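Local atomic coordinates of Serine/threonine protein phosphatase Stp1 (Streptococcus agalactiae, PDB entry 2PK0), a protein that probably removes phosphate from phosphoserine and phosphothreonine in proteins as a metal-dependent bacterial phosphatase of the PP2C family, with magnesium ions bound at its metal centre. Residues Ser19-Phe24 with Leu235-Val240; Ile37-Gly42 with Leu192-Asp197; Gly103-Ala108 with Val121-Ile126; Ile116-Val121 with Leu136-His141. All blocks are in the same frame, centred on the assembly; numbering follows the deposited sequence.

The four contacts run from the metal centre into the interior between two antiparallel sheets. Interactions 1 and 2 touch, with centres about 10 Å apart, and both reach the magnesium ion of chain F. Interactions 2 and 3 have centres about 6 Å apart. Interaction 4 shares Val121 with interaction 3; its centre is about 8 Å from that of interaction 3 and about 19 Å from that of interaction 1. Along the chain, interaction 1 encloses the rest, and interaction 2 encloses 3 and 4, whose segments alternate. Interactions 1 and 2 join strands of opposite sheets; interaction 3 pairs two strands of one and follows the chain across to the other. The sandwich thus gathers distant aspartates around the metal.

Interaction 1: Ser19-Phe24 with Leu235-Val240; sequences SNNQDF and LDNITV. With MG (magnesium ion), chain F.
Two backbone carbonyls grip ND2 of Asn237. Asn20 O accepts from Asn237 ND2 at 3.1 Å, and Ile14 O takes a second hydrogen bond. Asn20 O lies close to the plane of the Asn237 amide. The other end of the same amide is also used. Gln22 N donates to Asn237 OD1 over 2.9 Å, from above the carbonyl plane rather than along a lone pair. One side chain therefore bridges the loop at two backbone positions, which fixes the rotation of its amide. Its CG stands anti to the carbonyl carbon (chi1 -53°), and this turns the amide to the loop. Asn21 OD1 rests against CG of Asn237 at 3.4 Å. The same oxygen accepts from Asp23 N in an Asx turn, while Asn21 ND2 bonds to Thr12.

The carboxylate of Asp23 stands nearly perpendicular to the Asn237 amide, with planes 80° apart. Asp23 OD2 is 2.9 Å from Thr239 OG1, whose single proton may go instead to Thr12. Ser196 OG is also hydrogen-bonded to Asp23 OD2. On the metal side, Asp236 OD2 binds magnesium at 2.1 Å. Asp41 and Asp197 complete the protein ligands of this ion. A water on the ion lies 2.7 Å from Asp23 OD1, so Asp23 probably acts in the second shell.

The contact ties the start of strand 23-29 to the start of strand 238-245, in opposite sheets of the PP2C sandwich. Phe24 packs outward on helix 48-64. Ile238 packs on helix 218-231, and Thr239 meets Leu39 of strand 35-43.

Interaction 2: Ile37-Gly42 with Leu192-Asp197; sequences IILADG and LVVNSD. With MG (magnesium ion), chain E; MG (magnesium ion), chain F.
Asp41 and Asp197 meet at about a right angle, with their carboxylate planes 61° apart. Asp41 OD2 and Asp197 OD1 come within 3.1 Å because both bind the magnesium ion of chain F. Asp41 OD2 is 2.3 Å from that ion and Asp197 OD1 is 2.1 Å from it. The other oxygen of Asp41, OD1, turns to the magnesium ion of chain E at 1.9 Å. Asp41 therefore bridges the pair. Its CG is anti to the backbone N (chi1 177°), which sends the carboxylate across toward the 192-197 segment. Gly42 O joins the chain E ion, and Asp236 is a further ligand of the chain F ion.

This is the binuclear metal centre of the PP2C fold, set at the end of a beta sandwich. Strands 35-43 and 191-195 belong to different sheets, and no direct hydrogen bond joins the two segments. A water instead accepts from Asp197 N and lies 2.7 Å from Asp41 OD2.

Behind the metals Leu39 packs on Val194 and on the backbone of Asn195 and Ser196. Its two methyls fork over the facing segment. Leu39 CD1 meets CG1 of Val194 at 3.9 Å, and Leu39 CD2 lies 4.0 Å from CB of Ser196.

Interaction 3: Gly103-Ala108 with Val121-Ile126; sequences GTTIEA and VGDSRI
Thr105 places each of its side-chain atoms against Val121 and the turn that follows it. Its CB lies 3.3 Å from Val121 O. From there the two branches part. OG1 is 2.8 Å from Ser124 OG in a hydrogen bond that either hydroxyl could donate, and it also bonds to Asp41 N. CG2 takes the other branch, anti to the carbonyl carbon, and meets Asp123 OD1 at 3.4 Å. Thr105 and Asp123 cross at about a right angle.

The next residue carries the sheet. Ile106 and Val121 form an antiparallel hydrogen-bonded pair. Ile106 N donates to Val121 O at 2.8 Å, and Val121 N returns the bond to Ile106 O. The side chains of the pair touch through CG2 of Ile106 and CG2 of Val121. Gly122 then adopts backbone angles (phi 114°, psi -152°) that residues with a side chain rarely take. Here the chain leaves the sheet of strand 115-121 and crosses to strand 125-130 in the opposite sheet.

The Glu107 side chain reaches between the sheets, against Ser124, Ile126 and Val194. Its CG, anti to the carbonyl carbon (chi1 -56°), lies 3.6 Å from Ser124 CB. The bend at chi2 then sets where the carboxylate points. OE1 lies against CD1 of Ile126. OE2 sits near Ser124 O, another acceptor, and is hydrogen-bonded to His120 ND1. The carboxylate is buried. If it is charged and ND1 donates to it, His120, whose NE2 also donates to Ser139 O, would probably be a cation, and the two would offset each other.

Interaction 4: Ile116-Val121 with Leu136-His141; sequences IIFAHV and LLTSDH
His120 makes the single direct hydrogen bond between the two segments. Its NE2 donates to Ser139 O at 2.7 Å, nearly straight (N-H...O 166°). The oxygen lies in the plane of the ring, at its edge. With ND1 bonded as well, the ring is fixed in rotation.

Ring contacts come next. CB of Thr138 sits over the centre of the His120 ring in a CH-pi contact, 3.7 Å from the centroid. His141 forms an offset stack with His120, the centroids 4.6 Å apart and the planes at 28°. His120 NE2 lies above one face of the His141 ring, toward its rim. His141 is held in turn by Asp180 through NE2.

The remaining contacts are apolar. Thr138 CG2 also reaches CE1 of Phe118 at 3.7 Å. Phe118 CE2 meets CB of Leu137, and Leu137 CD1 touches CD1 of Ile116 at 4.4 Å.

Residues 137-141 run almost parallel to residues 116-121, on the way from strand 133-136 to helix 143-149. Phe118 also packs on Ile126 of strand 125-130. On the other face of strand 115-121, Ile117 and Ala119 pack against helix 72-96.

Interaction 1: Ser19-Phe24 with Leu235-Val240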
loop_
_atom_site.group_PDB
_atom_site.type_symbol
_atom_site.label_atom_id
_atom_site.label_comp_id
_atom_site.label_asym_id
_atom_site.label_seq_id
_atom_site.Cartn_x
_atom_site.Cartn_y
_atom_site.Cartn_z
ATOM N N SER A 19 16.168 -2.983 -12.486
ATOM C CA SER A 19 16.232 -2.109 -13.647
ATOM C C SER A 19 14.845 -1.762 -14.134
ATOM O O SER A 19 14.678 -1.203 -15.212
ATOM C CB SER A 19 16.973 -2.806 -14.776
ATOM O OG SER A 19 16.222 -3.927 -15.226
ATOM N N ASN A 20 13.844 -2.105 -13.337
ATOM C CA ASN A 20 12.476 -1.850 -13.714
ATOM C C ASN A 20 11.648 -1.634 -12.457
ATOM O O ASN A 20 11.676 -2.453 -11.536
ATOM C CB ASN A 20 11.951 -3.029 -14.537
ATOM C CG ASN A 20 10.624 -2.748 -15.165
ATOM O OD1 ASN A 20 9.835 -3.649 -15.395
ATOM N ND2 ASN A 20 10.360 -1.494 -15.429
ATOM N N ASN A 21 10.932 -0.518 -12.419
ATOM C CA ASN A 21 10.064 -0.183 -11.301
ATOM C C ASN A 21 8.629 -0.584 -11.616
ATOM O O ASN A 21 7.951 0.124 -12.348
ATOM C CB ASN A 21 10.114 1.325 -11.040
ATOM C CG ASN A 21 9.454 1.725 -9.722
ATOM O OD1 ASN A 21 8.856 0.904 -9.028
ATOM N ND2 ASN A 21 9.575 2.998 -9.371
ATOM N N GLN A 22 8.152 -1.685 -11.041
ATOM C CA GLN A 22 6.770 -2.108 -11.286
ATOM C C GLN A 22 5.815 -1.670 -10.159
ATOM O O GLN A 22 4.680 -2.149 -10.072
ATOM C CB GLN A 22 6.685 -3.624 -11.505
ATOM C CG GLN A 22 7.668 -4.188 -12.528
ATOM C CD GLN A 22 7.460 -5.674 -12.767
ATOM O OE1 GLN A 22 7.555 -6.498 -11.840
ATOM N NE2 GLN A 22 7.168 -6.028 -14.020
ATOM N N ASP A 23 6.283 -0.780 -9.285
ATOM C CA ASP A 23 5.397 -0.171 -8.306
ATOM C C ASP A 23 4.745 1.040 -8.963
ATOM O O ASP A 23 5.376 1.673 -9.823
ATOM C CB ASP A 23 6.170 0.317 -7.083
ATOM C CG ASP A 23 6.589 -0.804 -6.126
ATOM O OD1 ASP A 23 6.176 -1.972 -6.289
ATOM O OD2 ASP A 23 7.352 -0.487 -5.184
ATOM N N PHE A 24 3.511 1.365 -8.564
ATOM C CA PHE A 24 2.892 2.655 -8.927
ATOM C C PHE A 24 2.218 3.328 -7.726
ATOM O O PHE A 24 1.613 2.657 -6.906
ATOM C CB PHE A 24 1.883 2.494 -10.076
ATOM C CG PHE A 24 1.789 3.710 -10.983
ATOM C CD1 PHE A 24 2.792 3.991 -11.903
ATOM C CD2 PHE A 24 0.701 4.560 -10.921
ATOM C CE1 PHE A 24 2.709 5.112 -12.746
ATOM C CE2 PHE A 24 0.610 5.671 -11.753
ATOM C CZ PHE A 24 1.615 5.948 -12.666
ATOM N N LEU A 235 16.928 -4.280 -2.709
ATOM C CA LEU A 235 16.666 -5.447 -3.543
ATOM C C LEU A 235 15.348 -5.440 -4.289
ATOM O O LEU A 235 15.104 -6.311 -5.111
ATOM C CB LEU A 235 16.727 -6.728 -2.724
ATOM C CG LEU A 235 17.998 -7.018 -1.934
ATOM C CD1 LEU A 235 17.888 -8.373 -1.316
ATOM C CD2 LEU A 235 19.223 -6.950 -2.802
ATOM N N ASP A 236 14.494 -4.470 -4.016
ATOM C CA ASP A 236 13.190 -4.428 -4.643
ATOM C C ASP A 236 12.827 -2.967 -4.805
ATOM O O ASP A 236 13.478 -2.112 -4.218
ATOM C CB ASP A 236 12.172 -5.173 -3.771
ATOM C CG ASP A 236 10.817 -5.355 -4.447
ATOM O OD1 ASP A 236 10.631 -5.006 -5.632
ATOM O OD2 ASP A 236 9.889 -5.838 -3.773
ATOM N N ASN A 237 11.817 -2.691 -5.631
ATOM C CA ASN A 237 11.253 -1.359 -5.764
ATOM C C ASN A 237 10.709 -0.885 -4.429
ATOM O O ASN A 237 10.055 -1.643 -3.728
ATOM C CB ASN A 237 10.126 -1.347 -6.795
ATOM C CG ASN A 237 10.534 -1.930 -8.133
ATOM O OD1 ASN A 237 9.738 -2.614 -8.783
ATOM N ND2 ASN A 237 11.755 -1.642 -8.570
ATOM N N ILE A 238 11.014 0.358 -4.071
ATOM C CA ILE A 238 10.549 0.944 -2.809
ATOM C C ILE A 238 9.575 2.046 -3.137
ATOM O O ILE A 238 9.849 2.853 -4.020
ATOM C CB ILE A 238 11.691 1.592 -2.071
ATOM C CG1 ILE A 238 12.963 0.761 -2.243
ATOM C CG2 ILE A 238 11.330 1.778 -0.645
ATOM C CD1 ILE A 238 14.236 1.577 -2.133
ATOM N N THR A 239 8.439 2.091 -2.446
ATOM C CA THR A 239 7.382 3.049 -2.773
ATOM C C THR A 239 6.629 3.391 -1.510
ATOM O O THR A 239 6.164 2.493 -0.823
ATOM C CB THR A 239 6.425 2.469 -3.824
ATOM O OG1 THR A 239 7.116 2.381 -5.081
ATOM C CG2 THR A 239 5.223 3.355 -4.015
ATOM N N VAL A 240 6.562 4.682 -1.166
ATOM C CA VAL A 240 6.019 5.098 0.129
ATOM C C VAL A 240 5.071 6.295 0.015
ATOM O O VAL A 240 5.381 7.284 -0.659
ATOM C CB VAL A 240 7.151 5.442 1.165
ATOM C CG1 VAL A 240 6.588 5.578 2.566
ATOM C CG2 VAL A 240 8.240 4.389 1.187
HETATM MG MG MG F . 7.785 -5.489 -4.023
HETATM O O HOH W 1 7.786 -3.401 -4.580
HETATM O O HOH W 2 7.209 -3.902 -7.872
HETATM O O HOH W 3 7.874 -5.879 -6.177
HETATM O O HOH W 4 7.421 -7.614 -4.112
#

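Interaction 2: Ile37-Gly42 with Leu192-Asp197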
loop_
_atom_site.group_PDB
_atom_site.type_symbol
_atom_site.label_atom_id
_atom_site.label_comp_id
_atom_site.label_asym_id
_atom_site.label_seq_id
_atom_site.Cartn_x
_atom_site.Cartn_y
_atom_site.Cartn_z
ATOM N N ILE A 37 -5.428 7.896 -1.698
ATOM C CA ILE A 37 -4.058 7.551 -2.025
ATOM C C ILE A 37 -4.083 6.099 -2.403
ATOM O O ILE A 37 -4.629 5.278 -1.668
ATOM C CB ILE A 37 -3.170 7.688 -0.802
ATOM C CG1 ILE A 37 -3.044 9.153 -0.396
ATOM C CG2 ILE A 37 -1.808 7.085 -1.057
ATOM C CD1 ILE A 37 -2.579 9.330 0.998
ATOM N N ILE A 38 -3.542 5.784 -3.579
ATOM C CA ILE A 38 -3.477 4.425 -4.052
ATOM C C ILE A 38 -2.042 4.013 -4.347
ATOM O O ILE A 38 -1.384 4.612 -5.180
ATOM C CB ILE A 38 -4.320 4.227 -5.315
ATOM C CG1 ILE A 38 -5.646 4.960 -5.201
ATOM C CG2 ILE A 38 -4.601 2.746 -5.536
ATOM C CD1 ILE A 38 -6.562 4.672 -6.364
ATOM N N LEU A 39 -1.580 2.970 -3.661
ATOM C CA LEU A 39 -0.251 2.390 -3.866
ATOM C C LEU A 39 -0.411 0.966 -4.407
ATOM O O LEU A 39 -1.219 0.187 -3.873
ATOM C CB LEU A 39 0.515 2.363 -2.531
ATOM C CG LEU A 39 2.004 1.985 -2.468
ATOM C CD1 LEU A 39 2.658 2.634 -1.291
ATOM C CD2 LEU A 39 2.258 0.470 -2.384
ATOM N N ALA A 40 0.372 0.599 -5.426
ATOM C CA ALA A 40 0.239 -0.741 -6.002
ATOM C C ALA A 40 1.566 -1.352 -6.348
ATOM O O ALA A 40 2.390 -0.715 -6.983
ATOM C CB ALA A 40 -0.641 -0.709 -7.217
ATOM N N ASP A 41 1.776 -2.594 -5.938
ATOM C CA ASP A 41 3.000 -3.290 -6.285
ATOM C C ASP A 41 2.698 -4.381 -7.327
ATOM O O ASP A 41 2.157 -5.431 -6.998
ATOM C CB ASP A 41 3.642 -3.859 -5.014
ATOM C CG ASP A 41 4.911 -4.671 -5.269
ATOM O OD1 ASP A 41 5.272 -5.036 -6.420
ATOM O OD2 ASP A 41 5.587 -4.969 -4.271
ATOM N N GLY A 42 3.082 -4.132 -8.575
ATOM C CA GLY A 42 2.867 -5.105 -9.635
ATOM C C GLY A 42 3.889 -6.231 -9.725
ATOM O O GLY A 42 5.029 -6.090 -9.270
ATOM N N LEU A 192 0.788 8.396 9.052
ATOM C CA LEU A 192 0.347 7.220 8.327
ATOM C C LEU A 192 1.492 6.859 7.411
ATOM O O LEU A 192 2.051 7.740 6.738
ATOM C CB LEU A 192 -0.893 7.509 7.475
ATOM C CG LEU A 192 -1.551 6.272 6.842
ATOM C CD1 LEU A 192 -2.027 5.297 7.917
ATOM C CD2 LEU A 192 -2.688 6.678 5.951
ATOM N N VAL A 193 1.855 5.573 7.382
ATOM C CA VAL A 193 2.913 5.112 6.514
ATOM C C VAL A 193 2.386 4.017 5.591
ATOM O O VAL A 193 2.126 2.901 6.011
ATOM C CB VAL A 193 4.114 4.583 7.319
ATOM C CG1 VAL A 193 5.288 4.199 6.379
ATOM C CG2 VAL A 193 4.575 5.605 8.342
ATOM N N VAL A 194 2.216 4.344 4.322
ATOM C CA VAL A 194 1.766 3.358 3.360
ATOM C C VAL A 194 2.959 2.966 2.488
ATOM O O VAL A 194 3.586 3.826 1.874
ATOM C CB VAL A 194 0.619 3.925 2.485
ATOM C CG1 VAL A 194 0.082 2.852 1.569
ATOM C CG2 VAL A 194 -0.507 4.481 3.353
ATOM N N ASN A 195 3.286 1.679 2.437
ATOM C CA ASN A 195 4.450 1.246 1.660
ATOM C C ASN A 195 4.365 -0.138 0.968
ATOM O O ASN A 195 3.591 -1.019 1.362
ATOM C CB ASN A 195 5.715 1.331 2.505
ATOM C CG ASN A 195 5.681 0.397 3.667
ATOM O OD1 ASN A 195 6.161 -0.727 3.583
ATOM N ND2 ASN A 195 5.096 0.839 4.760
ATOM N N SER A 196 5.192 -0.321 -0.057
ATOM C CA SER A 196 5.321 -1.610 -0.726
ATOM C C SER A 196 6.382 -2.343 0.054
ATOM O O SER A 196 7.053 -1.725 0.884
ATOM C CB SER A 196 5.769 -1.434 -2.175
ATOM O OG SER A 196 7.021 -0.776 -2.234
ATOM N N ASP A 197 6.568 -3.635 -0.219
ATOM C CA ASP A 197 7.431 -4.454 0.626
ATOM C C ASP A 197 8.900 -4.037 0.597
ATOM O O ASP A 197 9.641 -4.337 1.525
ATOM C CB ASP A 197 7.262 -5.964 0.360
ATOM C CG ASP A 197 7.447 -6.351 -1.119
ATOM O OD1 ASP A 197 7.568 -5.450 -1.975
ATOM O OD2 ASP A 197 7.461 -7.562 -1.449
HETATM MG MG MG E . 6.409 -5.799 -7.804
HETATM MG MG MG F . 7.785 -5.489 -4.023
HETATM O O HOH W 5 4.700 -4.826 -1.725
HETATM O O HOH W 4 7.421 -7.614 -4.112
HETATM O O HOH W 6 6.326 -7.914 -6.987
HETATM O O HOH W 7 7.659 -6.642 -8.845
HETATM O O HOH W 3 7.874 -5.879 -6.177
HETATM O O HOH W 2 7.209 -3.902 -7.872
#

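Interaction 3: Gly103-Ala108 with Val121-Ile126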
loop_
_atom_site.group_PDB
_atom_site.type_symbol
_atom_site.label_atom_id
_atom_site.label_comp_id
_atom_site.label_asym_id
_atom_site.label_seq_id
_atom_site.Cartn_x
_atom_site.Cartn_y
_atom_site.Cartn_z
ATOM N N GLY A 103 -0.243 -9.304 -12.187
ATOM C CA GLY A 103 -1.008 -8.994 -11.005
ATOM C C GLY A 103 -0.395 -7.883 -10.185
ATOM O O GLY A 103 0.768 -7.524 -10.389
ATOM N N THR A 104 -1.169 -7.345 -9.246
ATOM C CA THR A 104 -0.649 -6.317 -8.373
ATOM C C THR A 104 -1.174 -6.398 -6.937
ATOM O O THR A 104 -2.262 -6.892 -6.704
ATOM C CB THR A 104 -0.903 -4.905 -8.940
ATOM O OG1 THR A 104 -0.390 -3.941 -8.017
ATOM C CG2 THR A 104 -2.379 -4.654 -9.154
ATOM N N THR A 105 -0.392 -5.923 -5.971
ATOM C CA THR A 105 -0.947 -5.660 -4.646
ATOM C C THR A 105 -1.755 -4.361 -4.710
ATOM O O THR A 105 -1.624 -3.593 -5.663
ATOM C CB THR A 105 0.133 -5.458 -3.560
ATOM O OG1 THR A 105 0.777 -4.191 -3.747
ATOM C CG2 THR A 105 1.151 -6.560 -3.573
ATOM N N ILE A 106 -2.569 -4.094 -3.697
ATOM C CA ILE A 106 -3.134 -2.748 -3.552
ATOM C C ILE A 106 -3.232 -2.257 -2.104
ATOM O O ILE A 106 -3.472 -3.037 -1.181
ATOM C CB ILE A 106 -4.509 -2.581 -4.256
ATOM C CG1 ILE A 106 -4.697 -1.125 -4.700
ATOM C CG2 ILE A 106 -5.675 -3.048 -3.365
ATOM C CD1 ILE A 106 -6.127 -0.767 -5.053
ATOM N N GLU A 107 -2.975 -0.963 -1.929
ATOM C CA GLU A 107 -3.396 -0.219 -0.750
ATOM C C GLU A 107 -4.162 1.010 -1.221
ATOM O O GLU A 107 -3.621 1.848 -1.960
ATOM C CB GLU A 107 -2.206 0.239 0.111
ATOM C CG GLU A 107 -1.253 -0.844 0.582
ATOM C CD GLU A 107 -1.938 -1.982 1.325
ATOM O OE1 GLU A 107 -2.911 -1.744 2.060
ATOM O OE2 GLU A 107 -1.514 -3.139 1.163
ATOM N N ALA A 108 -5.417 1.115 -0.808
ATOM C CA ALA A 108 -6.215 2.251 -1.188
ATOM C C ALA A 108 -6.704 2.896 0.093
ATOM O O ALA A 108 -7.338 2.245 0.915
ATOM C CB ALA A 108 -7.374 1.813 -2.061
ATOM N N VAL A 121 -4.807 -5.567 -0.211
ATOM C CA VAL A 121 -4.685 -6.825 -0.941
ATOM C C VAL A 121 -3.202 -7.059 -1.234
ATOM O O VAL A 121 -2.607 -6.278 -1.956
ATOM C CB VAL A 121 -5.364 -6.749 -2.343
ATOM C CG1 VAL A 121 -5.158 -8.064 -3.124
ATOM C CG2 VAL A 121 -6.831 -6.439 -2.248
ATOM N N GLY A 122 -2.600 -8.116 -0.692
ATOM C CA GLY A 122 -1.192 -8.390 -0.943
ATOM C C GLY A 122 -0.273 -8.277 0.260
ATOM O O GLY A 122 -0.690 -8.502 1.401
ATOM N N ASP A 123 0.988 -7.943 -0.003
ATOM C CA ASP A 123 1.994 -7.805 1.051
ATOM C C ASP A 123 2.526 -6.376 1.188
ATOM O O ASP A 123 3.562 -6.134 1.808
ATOM C CB ASP A 123 3.152 -8.799 0.861
ATOM C CG ASP A 123 3.882 -8.622 -0.459
ATOM O OD1 ASP A 123 3.392 -7.867 -1.335
ATOM O OD2 ASP A 123 4.958 -9.250 -0.628
ATOM N N SER A 124 1.819 -5.430 0.593
ATOM C CA SER A 124 2.074 -4.031 0.873
ATOM C C SER A 124 1.560 -3.730 2.286
ATOM O O SER A 124 0.797 -4.505 2.863
ATOM C CB SER A 124 1.395 -3.150 -0.168
ATOM O OG SER A 124 2.031 -3.242 -1.423
ATOM N N ARG A 125 2.008 -2.640 2.886
ATOM C CA ARG A 125 1.672 -2.424 4.279
ATOM C C ARG A 125 1.193 -1.028 4.566
ATOM O O ARG A 125 1.467 -0.089 3.803
ATOM C CB ARG A 125 2.861 -2.718 5.165
ATOM C CG ARG A 125 3.324 -4.125 5.081
ATOM C CD ARG A 125 4.045 -4.492 6.304
ATOM N NE ARG A 125 4.459 -5.878 6.243
ATOM C CZ ARG A 125 5.501 -6.346 6.905
ATOM N NH1 ARG A 125 6.206 -5.511 7.653
ATOM N NH2 ARG A 125 5.848 -7.623 6.794
ATOM N N ILE A 126 0.443 -0.922 5.666
ATOM C CA ILE A 126 -0.018 0.340 6.219
ATOM C C ILE A 126 0.272 0.340 7.711
ATOM O O ILE A 126 -0.068 -0.624 8.420
ATOM C CB ILE A 126 -1.517 0.521 6.040
ATOM C CG1 ILE A 126 -1.887 0.503 4.560
ATOM C CG2 ILE A 126 -1.987 1.811 6.682
ATOM C CD1 ILE A 126 -3.363 0.447 4.352
#

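Interaction 4: Ile116-Val121 with Leu136-His141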
loop_
_atom_site.group_PDB
_atom_site.type_symbol
_atom_site.label_atom_id
_atom_site.label_comp_id
_atom_site.label_asym_id
_atom_site.label_seq_id
_atom_site.Cartn_x
_atom_site.Cartn_y
_atom_site.Cartn_z
ATOM N N ILE A 116 -9.311 7.459 8.610
ATOM C CA ILE A 116 -8.955 6.823 7.361
ATOM C C ILE A 116 -9.785 5.555 7.221
ATOM O O ILE A 116 -10.174 4.944 8.218
ATOM C CB ILE A 116 -7.456 6.434 7.277
ATOM C CG1 ILE A 116 -7.019 5.691 8.529
ATOM C CG2 ILE A 116 -6.582 7.655 7.123
ATOM C CD1 ILE A 116 -5.854 4.803 8.302
ATOM N N ILE A 117 -10.072 5.188 5.977
ATOM C CA ILE A 117 -10.534 3.859 5.676
ATOM C C ILE A 117 -9.670 3.258 4.554
ATOM O O ILE A 117 -9.424 3.891 3.521
ATOM C CB ILE A 117 -12.048 3.802 5.345
ATOM C CG1 ILE A 117 -12.461 2.366 4.967
ATOM C CG2 ILE A 117 -12.394 4.778 4.249
ATOM C CD1 ILE A 117 -13.955 2.096 5.038
ATOM N N PHE A 118 -9.184 2.043 4.770
ATOM C CA PHE A 118 -8.379 1.426 3.764
ATOM C C PHE A 118 -8.946 0.123 3.229
ATOM O O PHE A 118 -9.678 -0.569 3.917
ATOM C CB PHE A 118 -6.936 1.243 4.256
ATOM C CG PHE A 118 -6.781 0.265 5.399
ATOM C CD1 PHE A 118 -6.656 -1.112 5.165
ATOM C CD2 PHE A 118 -6.710 0.718 6.708
ATOM C CE1 PHE A 118 -6.494 -2.009 6.209
ATOM C CE2 PHE A 118 -6.546 -0.186 7.771
ATOM C CZ PHE A 118 -6.439 -1.539 7.521
ATOM N N ALA A 119 -8.564 -0.196 1.996
ATOM C CA ALA A 119 -8.708 -1.527 1.428
ATOM C C ALA A 119 -7.300 -2.047 1.142
ATOM O O ALA A 119 -6.455 -1.285 0.670
ATOM C CB ALA A 119 -9.517 -1.473 0.149
ATOM N N HIS A 120 -7.064 -3.341 1.387
ATOM C CA HIS A 120 -5.709 -3.922 1.353
ATOM C C HIS A 120 -5.694 -5.332 0.759
ATOM O O HIS A 120 -6.478 -6.168 1.159
ATOM C CB HIS A 120 -5.137 -3.927 2.774
ATOM C CG HIS A 120 -4.154 -5.020 3.043
ATOM N ND1 HIS A 120 -2.908 -5.065 2.455
ATOM C CD2 HIS A 120 -4.218 -6.086 3.876
ATOM C CE1 HIS A 120 -2.254 -6.122 2.905
ATOM N NE2 HIS A 120 -3.026 -6.760 3.762
ATOM N N VAL A 121 -4.807 -5.567 -0.211
ATOM C CA VAL A 121 -4.685 -6.825 -0.941
ATOM C C VAL A 121 -3.202 -7.059 -1.234
ATOM O O VAL A 121 -2.607 -6.278 -1.956
ATOM C CB VAL A 121 -5.364 -6.749 -2.343
ATOM C CG1 VAL A 121 -5.158 -8.064 -3.124
ATOM C CG2 VAL A 121 -6.831 -6.439 -2.248
ATOM N N LEU A 136 1.491 -1.667 13.248
ATOM C CA LEU A 136 1.082 -2.330 12.016
ATOM C C LEU A 136 -0.436 -2.493 11.936
ATOM O O LEU A 136 -1.065 -2.951 12.876
ATOM C CB LEU A 136 1.781 -3.684 11.890
ATOM C CG LEU A 136 1.412 -4.596 10.719
ATOM C CD1 LEU A 136 1.699 -3.957 9.349
ATOM C CD2 LEU A 136 2.102 -5.935 10.853
ATOM N N LEU A 137 -1.018 -2.100 10.809
ATOM C CA LEU A 137 -2.477 -2.157 10.618
ATOM C C LEU A 137 -2.977 -3.288 9.707
ATOM O O LEU A 137 -4.113 -3.709 9.838
ATOM C CB LEU A 137 -3.005 -0.823 10.076
ATOM C CG LEU A 137 -2.840 0.401 10.975
ATOM C CD1 LEU A 137 -3.675 1.580 10.439
ATOM C CD2 LEU A 137 -3.205 0.064 12.428
ATOM N N THR A 138 -2.141 -3.746 8.777
ATOM C CA THR A 138 -2.521 -4.752 7.794
ATOM C C THR A 138 -1.808 -6.058 8.069
ATOM O O THR A 138 -0.838 -6.106 8.806
ATOM C CB THR A 138 -2.133 -4.334 6.373
ATOM O OG1 THR A 138 -0.741 -4.013 6.345
ATOM C CG2 THR A 138 -2.925 -3.124 5.927
ATOM N N SER A 139 -2.294 -7.130 7.473
ATOM C CA SER A 139 -1.638 -8.407 7.628
ATOM C C SER A 139 -1.273 -8.875 6.230
ATOM O O SER A 139 -2.106 -8.816 5.333
ATOM C CB SER A 139 -2.565 -9.395 8.341
ATOM O OG SER A 139 -1.966 -10.678 8.432
ATOM N N ASP A 140 -0.021 -9.288 6.045
ATOM C CA ASP A 140 0.476 -9.701 4.741
ATOM C C ASP A 140 -0.358 -10.885 4.237
ATOM O O ASP A 140 -0.599 -11.822 4.985
ATOM C CB ASP A 140 1.957 -10.113 4.830
ATOM C CG ASP A 140 2.927 -8.917 4.854
ATOM O OD1 ASP A 140 2.464 -7.761 4.853
ATOM O OD2 ASP A 140 4.167 -9.132 4.874
ATOM N N HIS A 141 -0.836 -10.839 2.995
ATOM C CA HIS A 141 -1.462 -12.025 2.434
ATOM C C HIS A 141 -0.387 -12.910 1.854
ATOM O O HIS A 141 -0.070 -12.836 0.677
ATOM C CB HIS A 141 -2.521 -11.668 1.403
ATOM C CG HIS A 141 -3.631 -10.856 1.975
ATOM N ND1 HIS A 141 -4.198 -9.795 1.310
ATOM C CD2 HIS A 141 -4.245 -10.920 3.177
ATOM C CE1 HIS A 141 -5.122 -9.240 2.076
ATOM N NE2 HIS A 141 -5.173 -9.907 3.215
#